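Local coordinates for protein DNA methyltransferase (PDB 4ONQ) that probably transfers methyl groups to the C5 position of cytosines in DNA, here as a plant catalytic domain with sinefungin bound, at residues 143-147 and 148-152. The protein carries 5 engineered substitutions. Residues are numbered along the deposited sequence; the frame is centred on the assembly and turned at random.
Sequences EDFDG and EPPMR
Glu148 opens the second half of a loop between two helices in which Phe145 folds back over the residues that follow it, a local example of an aromatic ring packed on a Pro-Pro pair. The peptide from Gly147 into Glu148 is modelled cis, which is unusual before a residue other than proline and uncertain next to a poorly ordered glycine. The backbone O of Glu148 lies 4.0 Å from Phe145 CB, and the side chain of Glu148, extended beyond CG, also touches Ser115 and Trp116. Gly147 has positive phi, and the inverse gamma turn centred on Asp146 precedes it, with a weak Gly147 N to Phe145 O bond of 3.2 Å.

Pro149, buried against Trp116, meets the ring obliquely, its CB 3.8 Å from Phe145 CD2. Pro150 and Phe145 reach toward each other from opposite directions. Pro150 CD stands over the middle of the ring in a CH-pi contact, 3.4 Å from the Phe145 centroid and 14° off the ring normal, and Pro150 CG lies 3.8 Å from Phe145 CZ. Phe145 CG lies anti to its own carbonyl carbon (chi1 -37°), which swings the ring towards the prolines; Asp144 CB lies over the opposite face.

Pro150 occupies the N-cap position, directly before helix 151-164, so the ring joins the connection after helix 132-143 to the start of the next helix, at the surface far from the chain centre. With no hydrogen bond across the two halves, dispersion and the attraction of the proline CD hydrogens, polarised by the adjacent N, to the aromatic face probably favour the folded-back position of the ring.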
loop_
_atom_site.group_PDB
_atom_site.type_symbol
_atom_site.label_atom_id
_atom_site.label_comp_id
_atom_site.label_asym_id
_atom_site.label_seq_id
_atom_site.Cartn_x
_atom_site.Cartn_y
_atom_site.Cartn_z
ATOM N N GLU A 143 -5.492 2.731 -35.478
ATOM C CA GLU A 143 -6.537 2.218 -36.337
ATOM C C GLU A 143 -6.198 2.135 -37.814
ATOM O O GLU A 143 -6.672 1.252 -38.496
ATOM C CB GLU A 143 -7.730 3.126 -36.231
ATOM C CG GLU A 143 -8.947 2.479 -35.819
ATOM C CD GLU A 143 -10.087 3.430 -35.717
ATOM O OE1 GLU A 143 -9.914 4.608 -36.047
ATOM O OE2 GLU A 143 -11.169 2.988 -35.325
ATOM N N ASP A 144 -5.418 3.084 -38.309
ATOM C CA ASP A 144 -5.126 3.159 -39.742
ATOM C C ASP A 144 -4.351 1.960 -40.271
ATOM O O ASP A 144 -4.577 1.502 -41.391
ATOM C CB ASP A 144 -4.370 4.447 -40.067
ATOM C CG ASP A 144 -5.263 5.665 -40.031
ATOM O OD1 ASP A 144 -6.461 5.529 -40.358
ATOM O OD2 ASP A 144 -4.767 6.756 -39.681
ATOM N N PHE A 145 -3.439 1.458 -39.453
ATOM C CA PHE A 145 -2.587 0.347 -39.826
ATOM C C PHE A 145 -3.197 -0.939 -39.299
ATOM O O PHE A 145 -3.766 -0.958 -38.205
ATOM C CB PHE A 145 -1.195 0.569 -39.229
ATOM C CG PHE A 145 -0.773 2.017 -39.234
ATOM C CD1 PHE A 145 -0.225 2.587 -40.375
ATOM C CD2 PHE A 145 -0.962 2.819 -38.113
ATOM C CE1 PHE A 145 0.141 3.915 -40.396
ATOM C CE2 PHE A 145 -0.602 4.151 -38.128
ATOM C CZ PHE A 145 -0.049 4.702 -39.274
ATOM N N ASP A 146 -3.110 -2.000 -40.062
ATOM C CA ASP A 146 -3.478 -3.273 -39.512
ATOM C C ASP A 146 -2.232 -3.935 -39.053
ATOM O O ASP A 146 -1.900 -4.999 -39.511
ATOM C CB ASP A 146 -4.100 -4.140 -40.541
ATOM C CG ASP A 146 -3.420 -4.019 -41.825
ATOM O OD1 ASP A 146 -2.980 -2.893 -42.104
ATOM O OD2 ASP A 146 -3.295 -5.030 -42.539
ATOM N N GLY A 147 -1.568 -3.267 -38.122
ATOM C CA GLY A 147 -0.423 -3.773 -37.381
ATOM C C GLY A 147 0.743 -4.198 -38.253
ATOM O O GLY A 147 0.575 -5.011 -39.159
ATOM N N GLU A 148 1.910 -3.634 -37.975
ATOM C CA GLU A 148 2.153 -2.792 -36.825
ATOM C C GLU A 148 2.191 -1.342 -37.228
ATOM O O GLU A 148 2.368 -1.038 -38.366
ATOM C CB GLU A 148 3.509 -3.167 -36.221
ATOM C CG GLU A 148 3.668 -4.621 -35.860
ATOM C CD GLU A 148 5.087 -4.993 -35.468
ATOM O OE1 GLU A 148 6.046 -4.347 -35.923
ATOM O OE2 GLU A 148 5.253 -5.947 -34.700
ATOM N N PRO A 149 2.028 -0.445 -36.288
ATOM C CA PRO A 149 2.116 0.985 -36.602
ATOM C C PRO A 149 3.568 1.450 -36.678
ATOM O O PRO A 149 4.461 0.776 -36.150
ATOM C CB PRO A 149 1.395 1.644 -35.424
ATOM C CG PRO A 149 1.539 0.687 -34.311
ATOM C CD PRO A 149 1.572 -0.682 -34.905
ATOM N N PRO A 150 3.806 2.589 -37.347
ATOM C CA PRO A 150 5.145 3.174 -37.426
ATOM C C PRO A 150 5.751 3.322 -36.039
ATOM O O PRO A 150 5.019 3.447 -35.050
ATOM C CB PRO A 150 4.887 4.550 -38.045
ATOM C CG PRO A 150 3.665 4.358 -38.866
ATOM C CD PRO A 150 2.819 3.365 -38.115
ATOM N N MET A 151 7.075 3.291 -35.975
ATOM C CA MET A 151 7.789 3.365 -34.709
ATOM C C MET A 151 7.448 4.600 -33.882
ATOM O O MET A 151 7.340 4.510 -32.663
ATOM C CB MET A 151 9.299 3.296 -34.946
ATOM C CG MET A 151 9.780 1.928 -35.395
ATOM S SD MET A 151 9.369 0.636 -34.204
ATOM C CE MET A 151 9.968 1.380 -32.693
ATOM N N ARG A 152 7.300 5.752 -34.526
ATOM C CA ARG A 152 7.057 6.984 -33.772
ATOM C C ARG A 152 5.674 6.990 -33.145
ATOM O O ARG A 152 5.494 7.530 -32.055
ATOM C CB ARG A 152 7.252 8.242 -34.619
ATOM C CG ARG A 152 6.336 8.309 -35.791
ATOM C CD ARG A 152 5.952 9.726 -36.181
ATOM N NE ARG A 152 4.624 9.708 -36.789
ATOM C CZ ARG A 152 4.340 9.163 -37.967
ATOM N NH1 ARG A 152 3.095 9.175 -38.409
ATOM N NH2 ARG A 152 5.300 8.629 -38.703
#